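PDB 2YKF: sensor histidine kinase PdtaS from Mycobacterium tuberculosis, which probably senses nutrient starvation by binding cyclic di-GMP, which promotes its autophosphorylation on histidine and signalling through the PdtaR/PdtaS two-component system. Local coordinates for residues Ser4-Gly7 with Asp8-Glu12; Val15-Gly18 with Ser19-Asp22; Thr75-Ala79 with Asn80-Leu84. All coordinates share one frame; numbering follows the deposited sequence.

Contact 1: residues Ser4-Gly7 with Asp8-Glu12; sequences STLG and DLLAE
The hydroxyl of Thr5 reaches over the first turn of the helix and accepts the backbone N-H of Asp8, with Asp8 N 3.2 Å from Thr5 OG1 and a nearly straight N-H...O angle of 168°. A chi1 of 64° makes this possible, since it sets OG1 between the backbone N and the carbonyl carbon of Thr5 and leaves the methyl CG2 beside the nitrogen. The carboxylate of Asp8 folds back on the same hydroxyl, its OD2 lying 3.1 Å from Thr5 OG1. Regular helical bonding begins with the carbonyl of Thr5, which receives Leu9 N at 3.0 Å from Thr5 O; Leu10 N to Leu6 O and Ala11 N to Gly7 O continue the i to i+4 pattern.

On the inner face, Leu6 and Leu10 are one turn apart and meet through their methyls, Leu6 CD1 being 3.7 Å from Leu10 CD1. Leu6 extends with CG opposite its backbone N (chi1 172°), which brings CD1 against CD1 and CG of Leu10, the two side chains crossing at a slant. Leu9 leans back over the start of the helix, where its CD1 lies 4.1 Å from Ser4 O, a buried carbonyl oxygen without a polar partner.

Further out, Leu6 and Leu10 lie against helix 18-38, while Leu6 and Leu9 both touch Val56 of strand 53-59. Arg205 of the second subunit hydrogen-bonds Ser4 OG, so the residues leading into the helix also meet the dimer partner. The whole is a threonine N-cap on an amphipathic helix, 6-13, at the N-terminal end of the GAF domain.

Contact 2: residues Val15-Gly18 with Ser19-Asp22; sequences VLPG and SAVD
Two backbone hydrogen bonds form the first turn of the helix, one from Pro17 at the N-cap and one from Gly18: Val21 N donates to Pro17 O at 2.9 Å, and Asp22 N donates to Gly18 O, also at 2.9 Å. Both are close to straight. They differ at the acceptor, for Val21 N lies in the plane of the Pro17 carbonyl whereas Asp22 N is tilted 31° from that of Gly18. The side chain of Pro17 has no polar atom with which to cap a helix N-H, and the residue takes part in the first turn through its carbonyl.

The carboxylate of Asp22 folds back along the helix toward the Gly18 carbonyl. CG stands 3.2 Å from Gly18 O, which sits over the flat face of the carboxylate, above CG and equally far from the two oxygens. Asp22 remains at the exposed surface.

Apolar contacts pack beside the Pro17 carbonyl. In Val21, chi1 of 169° sends CG1 away from the backbone N and keeps CG2 beside it, on the side of the incoming loop. There CG2 packs 3.9 Å from Leu16 CB and also lies 3.6 Å from Pro17 O, covering a carbonyl already engaged by the valine's own N-H. Ala20 presents its methyl to two loop residues: its CB is 4.1 Å from Leu16 CD2 and at a similar separation from the proline ring carbon CD.

Leu16 and Ala20 continue onto Val125 of strand 123-131, and Leu16 and Pro17 both reach Gln123. Phe120 of strand 114-120 lies against Ser19 and Ala20. Val21 meets Leu10 of helix 6-13, so the start of helix 18-38 touches both that helix and these two neighbouring antiparallel strands.

Contact 3: residues Thr75-Ala79 with Asn80-Leu84; sequences TVVAA and NSMPL
Ala79 and Asn80 form the bend of a tight turn whose second bond runs from Met82 N to the Ala79 carbonyl, 3.1 Å from Ala79 O. The donor comes from above the carbonyl plane, at a bent N-H...O angle of 147°. The backbone angles of Ala79 and Asn80 are those of a 3-10 (type I) turn, and the exposed Asn80 makes its contact mainly through the backbone.

Ser81, next in line, grips the carbonyl of Ala78 twice. Its hydroxyl donates in the carbonyl plane, on a lone pair, with Ser81 OG 2.6 Å from Ala78 O. The backbone N-H also approaches from above that plane, Ser81 N lying 3.0 Å from Ala78 O. With chi1 at 69°, OG is held between N and the carbonyl carbon, pointing at the Ala78 carbonyl.

Next to the turn, Val77 CG1 lies 3.7 Å from Met82 CG, the side chains crossing at about a right angle. Val77 has an unusual chi1 of 117°, which leaves the placing of CG1, and its exact contacts with Met82 and Ser81 OG, uncertain. Met82 also touches Leu53 of strand 53-59. Two successive i to i+3 bonds define a short 3-10 turn, which here connects edge strand 76-77 of the GAF sheet to helix 83-90.

In the fold
All three contacts belong to the GAF domain and follow one another along the chain. Contacts 1 and 2 form the N-terminal helical pair: helix 6-13 leads through a short loop into helix 18-38. Their centres are about 12 Å apart, and they touch where Leu10 CD1 meets Val21 CG1 at 4.0 Å. Contact 3 stands farther off, its centre about 19 Å from that of contact 1 and about 22 Å from that of contact 2. The antiparallel sheet connects them: contact 2 rests on strands 114-120 and 123-131, whereas contacts 1 and 3 both reach strand 53-59. Contact 1 alone also meets the second subunit, placing the N-terminal helix at the dimer interface.

Contact 1: residues Ser4-Gly7 with Asp8-Glu12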
ATOM      1  N   SER A   4     -12.231  15.061 -15.861  1.00 56.33           N
ATOM      2  CA  SER A   4     -12.145  13.610 -15.697  1.00 53.91           C
ATOM      3  C   SER A   4     -12.407  13.045 -14.287  1.00 51.24           C
ATOM      4  O   SER A   4     -12.439  11.826 -14.073  1.00 51.48           O
ATOM      5  CB  SER A   4     -10.819  13.086 -16.268  1.00 54.39           C
ATOM      6  OG  SER A   4     -11.032  11.851 -16.948  1.00 55.04           O
ATOM      7  N   THR A   5     -12.670  13.919 -13.345  1.00 47.06           N
ATOM      8  CA  THR A   5     -12.826  13.475 -11.989  1.00 43.35           C
ATOM      9  C   THR A   5     -14.232  12.868 -11.787  1.00 41.06           C
ATOM     10  O   THR A   5     -15.166  13.162 -12.548  1.00 39.13           O
ATOM     11  CB  THR A   5     -12.579  14.639 -10.995  1.00 43.13           C
ATOM     12  OG1 THR A   5     -13.577  15.640 -11.199  1.00 44.65           O
ATOM     13  CG2 THR A   5     -11.193  15.232 -11.188  1.00 44.18           C
ATOM     14  N   LEU A   6     -14.365  12.033 -10.753  1.00 36.21           N
ATOM     15  CA  LEU A   6     -15.672  11.572 -10.290  1.00 34.63           C
ATOM     16  C   LEU A   6     -16.674  12.757 -10.164  1.00 35.14           C
ATOM     17  O   LEU A   6     -17.789  12.700 -10.706  1.00 34.40           O
ATOM     18  CB  LEU A   6     -15.491  10.867  -8.949  1.00 32.68           C
ATOM     19  CG  LEU A   6     -16.768  10.464  -8.188  1.00 32.43           C
ATOM     20  CD1 LEU A   6     -17.516   9.382  -8.946  1.00 31.39           C
ATOM     21  CD2 LEU A   6     -16.437   9.987  -6.748  1.00 27.37           C
ATOM     22  N   GLY A   7     -16.298  13.814  -9.441  1.00 36.73           N
ATOM     23  CA  GLY A   7     -17.193  14.998  -9.293  1.00 39.88           C
ATOM     24  C   GLY A   7     -17.718  15.575 -10.625  1.00 41.18           C
ATOM     25  O   GLY A   7     -18.946  15.755 -10.812  1.00 40.75           O
ATOM     26  N   ASP A   8     -16.798  15.848 -11.555  1.00 43.16           N
ATOM     27  CA  ASP A   8     -17.166  16.388 -12.899  1.00 45.51           C
ATOM     28  C   ASP A   8     -18.075  15.426 -13.633  1.00 44.56           C
ATOM     29  O   ASP A   8     -19.098  15.853 -14.197  1.00 44.06           O
ATOM     30  CB  ASP A   8     -15.943  16.811 -13.759  1.00 47.40           C
ATOM     31  CG  ASP A   8     -15.051  17.853 -13.053  1.00 53.16           C
ATOM     32  OD1 ASP A   8     -15.577  18.628 -12.192  1.00 58.11           O
ATOM     33  OD2 ASP A   8     -13.819  17.876 -13.334  1.00 60.54           O
ATOM     34  N   LEU A   9     -17.756  14.126 -13.583  1.00 42.96           N
ATOM     35  CA  LEU A   9     -18.599  13.112 -14.203  1.00 41.79           C
ATOM     36  C   LEU A   9     -19.991  12.992 -13.631  1.00 42.62           C
ATOM     37  O   LEU A   9     -20.957  12.875 -14.389  1.00 42.66           O
ATOM     38  CB  LEU A   9     -17.923  11.741 -14.200  1.00 41.49           C
ATOM     39  CG  LEU A   9     -16.687  11.672 -15.123  1.00 42.28           C
ATOM     40  CD1 LEU A   9     -16.100  10.256 -15.144  1.00 43.16           C
ATOM     41  CD2 LEU A   9     -16.950  12.196 -16.560  1.00 39.95           C
ATOM     42  N   LEU A  10     -20.118  13.002 -12.294  1.00 41.29           N
ATOM     43  CA  LEU A  10     -21.449  12.914 -11.680  1.00 41.48           C
ATOM     44  C   LEU A  10     -22.314  14.187 -11.988  1.00 41.82           C
ATOM     45  O   LEU A  10     -23.511  14.086 -12.155  1.00 41.04           O
ATOM     46  CB  LEU A  10     -21.337  12.655 -10.151  1.00 41.27           C
ATOM     47  CG  LEU A  10     -20.663  11.361  -9.673  1.00 37.61           C
ATOM     48  CD1 LEU A  10     -20.543  11.349  -8.117  1.00 36.11           C
ATOM     49  CD2 LEU A  10     -21.437  10.214 -10.131  1.00 35.82           C
ATOM     50  N   ALA A  11     -21.694  15.369 -12.045  1.00 44.47           N
ATOM     51  CA  ALA A  11     -22.421  16.605 -12.399  1.00 47.16           C
ATOM     52  C   ALA A  11     -22.892  16.600 -13.856  1.00 49.51           C
ATOM     53  O   ALA A  11     -24.021  16.968 -14.150  1.00 50.84           O
ATOM     54  CB  ALA A  11     -21.601  17.843 -12.108  1.00 48.07           C
ATOM     55  N   GLU A  12     -22.021  16.162 -14.752  1.00 51.04           N
ATOM     56  CA  GLU A  12     -22.332  16.074 -16.158  1.00 51.88           C
ATOM     57  C   GLU A  12     -23.446  15.096 -16.441  1.00 50.95           C
ATOM     58  O   GLU A  12     -24.436  15.462 -17.087  1.00 52.23           O
ATOM     59  CB  GLU A  12     -21.093  15.655 -16.933  1.00 52.03           C
ATOM     60  CG  GLU A  12     -21.374  15.387 -18.397  1.00 58.37           C
ATOM     61  CD  GLU A  12     -21.642  16.668 -19.170  1.00 63.68           C
ATOM     62  OE1 GLU A  12     -21.100  17.746 -18.774  1.00 65.29           O
ATOM     63  OE2 GLU A  12     -22.398  16.597 -20.167  1.00 66.19           O
TER

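Contact 2: residues Val15-Gly18 with Ser19-Asp22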
ATOM      1  N   VAL A  15     -28.308  13.064 -12.163  1.00 45.05           N
ATOM      2  CA  VAL A  15     -29.101  13.988 -11.321  1.00 45.65           C
ATOM      3  C   VAL A  15     -29.186  13.563  -9.824  1.00 45.56           C
ATOM      4  O   VAL A  15     -30.130  13.873  -9.111  1.00 44.93           O
ATOM      5  CB  VAL A  15     -30.491  14.357 -11.970  1.00 46.10           C
ATOM      6  CG1 VAL A  15     -30.268  14.839 -13.416  1.00 47.39           C
ATOM      7  CG2 VAL A  15     -31.480  13.189 -11.929  1.00 46.13           C
ATOM      8  N   LEU A  16     -28.157  12.857  -9.359  1.00 43.63           N
ATOM      9  CA  LEU A  16     -28.080  12.419  -7.971  1.00 41.76           C
ATOM     10  C   LEU A  16     -28.029  13.620  -7.076  1.00 40.02           C
ATOM     11  O   LEU A  16     -27.408  14.634  -7.417  1.00 40.26           O
ATOM     12  CB  LEU A  16     -26.828  11.550  -7.753  1.00 41.85           C
ATOM     13  CG  LEU A  16     -26.890  10.135  -8.351  1.00 42.62           C
ATOM     14  CD1 LEU A  16     -25.483   9.532  -8.436  1.00 43.61           C
ATOM     15  CD2 LEU A  16     -27.798   9.208  -7.515  1.00 43.78           C
ATOM     16  N   PRO A  17     -28.705  13.531  -5.927  1.00 39.68           N
ATOM     17  CA  PRO A  17     -28.684  14.637  -4.964  1.00 39.92           C
ATOM     18  C   PRO A  17     -27.294  14.728  -4.285  1.00 41.83           C
ATOM     19  O   PRO A  17     -26.580  13.723  -4.255  1.00 40.41           O
ATOM     20  CB  PRO A  17     -29.754  14.222  -3.955  1.00 41.36           C
ATOM     21  CG  PRO A  17     -29.837  12.734  -4.014  1.00 39.88           C
ATOM     22  CD  PRO A  17     -29.480  12.364  -5.448  1.00 38.71           C
ATOM     23  N   GLY A  18     -26.934  15.913  -3.779  1.00 41.52           N
ATOM     24  CA  GLY A  18     -25.641  16.138  -3.137  1.00 40.80           C
ATOM     25  C   GLY A  18     -25.271  15.120  -2.046  1.00 41.01           C
ATOM     26  O   GLY A  18     -24.106  14.802  -1.864  1.00 40.20           O
ATOM     27  N   SER A  19     -26.250  14.627  -1.292  1.00 40.27           N
ATOM     28  CA  SER A  19     -26.007  13.570  -0.333  1.00 39.42           C
ATOM     29  C   SER A  19     -25.506  12.284  -0.963  1.00 38.91           C
ATOM     30  O   SER A  19     -24.573  11.623  -0.430  1.00 38.99           O
ATOM     31  CB  SER A  19     -27.284  13.242   0.417  1.00 39.67           C
ATOM     32  OG  SER A  19     -27.436  14.181   1.427  1.00 44.78           O
ATOM     33  N   ALA A  20     -26.169  11.836  -2.020  1.00 37.54           N
ATOM     34  CA  ALA A  20     -25.672  10.608  -2.659  1.00 37.11           C
ATOM     35  C   ALA A  20     -24.364  10.878  -3.385  1.00 35.20           C
ATOM     36  O   ALA A  20     -23.541   9.996  -3.475  1.00 33.52           O
ATOM     37  CB  ALA A  20     -26.707   9.963  -3.622  1.00 37.43           C
ATOM     38  N   VAL A  21     -24.216  12.068  -3.973  1.00 36.65           N
ATOM     39  CA  VAL A  21     -22.923  12.441  -4.576  1.00 34.49           C
ATOM     40  C   VAL A  21     -21.765  12.313  -3.535  1.00 35.52           C
ATOM     41  O   VAL A  21     -20.766  11.646  -3.802  1.00 33.15           O
ATOM     42  CB  VAL A  21     -22.953  13.801  -5.239  1.00 36.45           C
ATOM     43  CG1 VAL A  21     -21.525  14.254  -5.603  1.00 34.39           C
ATOM     44  CG2 VAL A  21     -23.867  13.762  -6.549  1.00 35.77           C
ATOM     45  N   ASP A  22     -21.940  12.893  -2.349  1.00 34.58           N
ATOM     46  CA  ASP A  22     -21.021  12.657  -1.209  1.00 35.60           C
ATOM     47  C   ASP A  22     -20.717  11.227  -0.896  1.00 32.91           C
ATOM     48  O   ASP A  22     -19.568  10.888  -0.654  1.00 31.05           O
ATOM     49  CB  ASP A  22     -21.621  13.198   0.086  1.00 37.39           C
ATOM     50  CG  ASP A  22     -21.576  14.648   0.164  1.00 40.91           C
ATOM     51  OD1 ASP A  22     -20.837  15.278  -0.652  1.00 48.60           O
ATOM     52  OD2 ASP A  22     -22.241  15.173   1.108  1.00 48.46           O
TER

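Contact 3: residues Thr75-Ala79 with Asn80-Leu84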
ATOM      1  N   THR A  75     -16.012   6.086 -19.749  1.00 39.48           N
ATOM      2  CA  THR A  75     -16.692   5.181 -20.698  1.00 40.53           C
ATOM      3  C   THR A  75     -18.235   5.315 -20.579  1.00 40.44           C
ATOM      4  O   THR A  75     -18.796   5.175 -19.496  1.00 37.27           O
ATOM      5  CB  THR A  75     -16.400   3.704 -20.367  1.00 40.41           C
ATOM      6  OG1 THR A  75     -15.041   3.385 -20.640  1.00 42.57           O
ATOM      7  CG2 THR A  75     -17.280   2.759 -21.211  1.00 44.51           C
ATOM      8  N   VAL A  76     -18.916   5.462 -21.727  1.00 42.06           N
ATOM      9  CA  VAL A  76     -20.356   5.707 -21.763  1.00 43.76           C
ATOM     10  C   VAL A  76     -20.915   4.654 -22.692  1.00 45.82           C
ATOM     11  O   VAL A  76     -20.443   4.468 -23.839  1.00 45.84           O
ATOM     12  CB  VAL A  76     -20.672   7.113 -22.300  1.00 44.25           C
ATOM     13  CG1 VAL A  76     -22.187   7.289 -22.556  1.00 45.26           C
ATOM     14  CG2 VAL A  76     -20.205   8.232 -21.329  1.00 43.69           C
ATOM     15  N   VAL A  77     -21.871   3.908 -22.193  1.00 47.20           N
ATOM     16  CA  VAL A  77     -22.223   2.665 -22.849  1.00 48.59           C
ATOM     17  C   VAL A  77     -23.741   2.486 -22.790  1.00 48.56           C
ATOM     18  O   VAL A  77     -24.405   2.899 -21.812  1.00 46.89           O
ATOM     19  CB  VAL A  77     -21.443   1.505 -22.187  1.00 49.07           C
ATOM     20  CG1 VAL A  77     -22.347   0.504 -21.545  1.00 50.61           C
ATOM     21  CG2 VAL A  77     -20.451   0.858 -23.137  1.00 51.02           C
ATOM     22  N   ALA A  78     -24.314   1.929 -23.857  1.00 48.35           N
ATOM     23  CA  ALA A  78     -25.730   1.651 -23.815  1.00 48.07           C
ATOM     24  C   ALA A  78     -26.049   0.585 -22.709  1.00 47.17           C
ATOM     25  O   ALA A  78     -25.258  -0.361 -22.449  1.00 45.82           O
ATOM     26  CB  ALA A  78     -26.245   1.246 -25.174  1.00 48.77           C
ATOM     27  N   ALA A  79     -27.169   0.808 -22.031  1.00 48.22           N
ATOM     28  CA  ALA A  79     -27.591  -0.027 -20.896  1.00 50.61           C
ATOM     29  C   ALA A  79     -27.685  -1.496 -21.256  1.00 51.61           C
ATOM     30  O   ALA A  79     -27.300  -2.341 -20.461  1.00 51.23           O
ATOM     31  CB  ALA A  79     -28.915   0.461 -20.322  1.00 50.68           C
ATOM     32  N   ASN A  80     -28.183  -1.813 -22.460  1.00 53.25           N
ATOM     33  CA  ASN A  80     -28.363  -3.225 -22.829  1.00 55.41           C
ATOM     34  C   ASN A  80     -27.054  -3.889 -23.230  1.00 55.30           C
ATOM     35  O   ASN A  80     -27.008  -5.108 -23.360  1.00 56.19           O
ATOM     36  CB  ASN A  80     -29.484  -3.440 -23.881  1.00 55.94           C
ATOM     37  CG  ASN A  80     -28.964  -3.367 -25.313  1.00 60.96           C
ATOM     38  OD1 ASN A  80     -28.398  -4.339 -25.841  1.00 65.23           O
ATOM     39  ND2 ASN A  80     -29.140  -2.208 -25.948  1.00 62.20           N
ATOM     40  N   SER A  81     -25.966  -3.107 -23.365  1.00 55.14           N
ATOM     41  CA  SER A  81     -24.648  -3.733 -23.581  1.00 54.40           C
ATOM     42  C   SER A  81     -24.086  -4.308 -22.289  1.00 53.32           C
ATOM     43  O   SER A  81     -23.154  -5.122 -22.324  1.00 52.95           O
ATOM     44  CB  SER A  81     -23.643  -2.792 -24.256  1.00 54.78           C
ATOM     45  OG  SER A  81     -23.252  -1.728 -23.406  1.00 56.48           O
ATOM     46  N   MET A  82     -24.686  -3.901 -21.165  1.00 51.65           N
ATOM     47  CA  MET A  82     -24.376  -4.479 -19.833  1.00 51.63           C
ATOM     48  C   MET A  82     -25.654  -4.853 -19.063  1.00 50.68           C
ATOM     49  O   MET A  82     -25.961  -4.238 -18.033  1.00 48.83           O
ATOM     50  CB  MET A  82     -23.551  -3.487 -18.972  1.00 51.36           C
ATOM     51  CG  MET A  82     -22.419  -2.747 -19.689  1.00 53.68           C
ATOM     52  SD  MET A  82     -21.213  -2.202 -18.441  1.00 56.84           S
ATOM     53  CE  MET A  82     -20.327  -3.756 -18.267  1.00 55.10           C
ATOM     54  N   PRO A  83     -26.425  -5.831 -19.582  1.00 50.68           N
ATOM     55  CA  PRO A  83     -27.713  -6.239 -18.994  1.00 51.34           C
ATOM     56  C   PRO A  83     -27.764  -6.342 -17.456  1.00 49.74           C
ATOM     57  O   PRO A  83     -28.665  -5.792 -16.852  1.00 49.62           O
ATOM     58  CB  PRO A  83     -27.946  -7.634 -19.602  1.00 51.10           C
ATOM     59  CG  PRO A  83     -27.301  -7.568 -20.918  1.00 52.14           C
ATOM     60  CD  PRO A  83     -26.066  -6.670 -20.740  1.00 50.80           C
ATOM     61  N   LEU A  84     -26.819  -7.053 -16.841  1.00 49.99           N
ATOM     62  CA  LEU A  84     -26.839  -7.236 -15.367  1.00 49.62           C
ATOM     63  C   LEU A  84     -26.701  -5.896 -14.573  1.00 48.52           C
ATOM     64  O   LEU A  84     -27.578  -5.515 -13.751  1.00 48.34           O
ATOM     65  CB  LEU A  84     -25.776  -8.266 -14.928  1.00 49.56           C
ATOM     66  CG  LEU A  84     -25.845  -8.713 -13.468  1.00 49.92           C
ATOM     67  CD1 LEU A  84     -27.302  -8.740 -12.926  1.00 52.10           C
ATOM     68  CD2 LEU A  84     -25.153 -10.032 -13.304  1.00 51.22           C
TER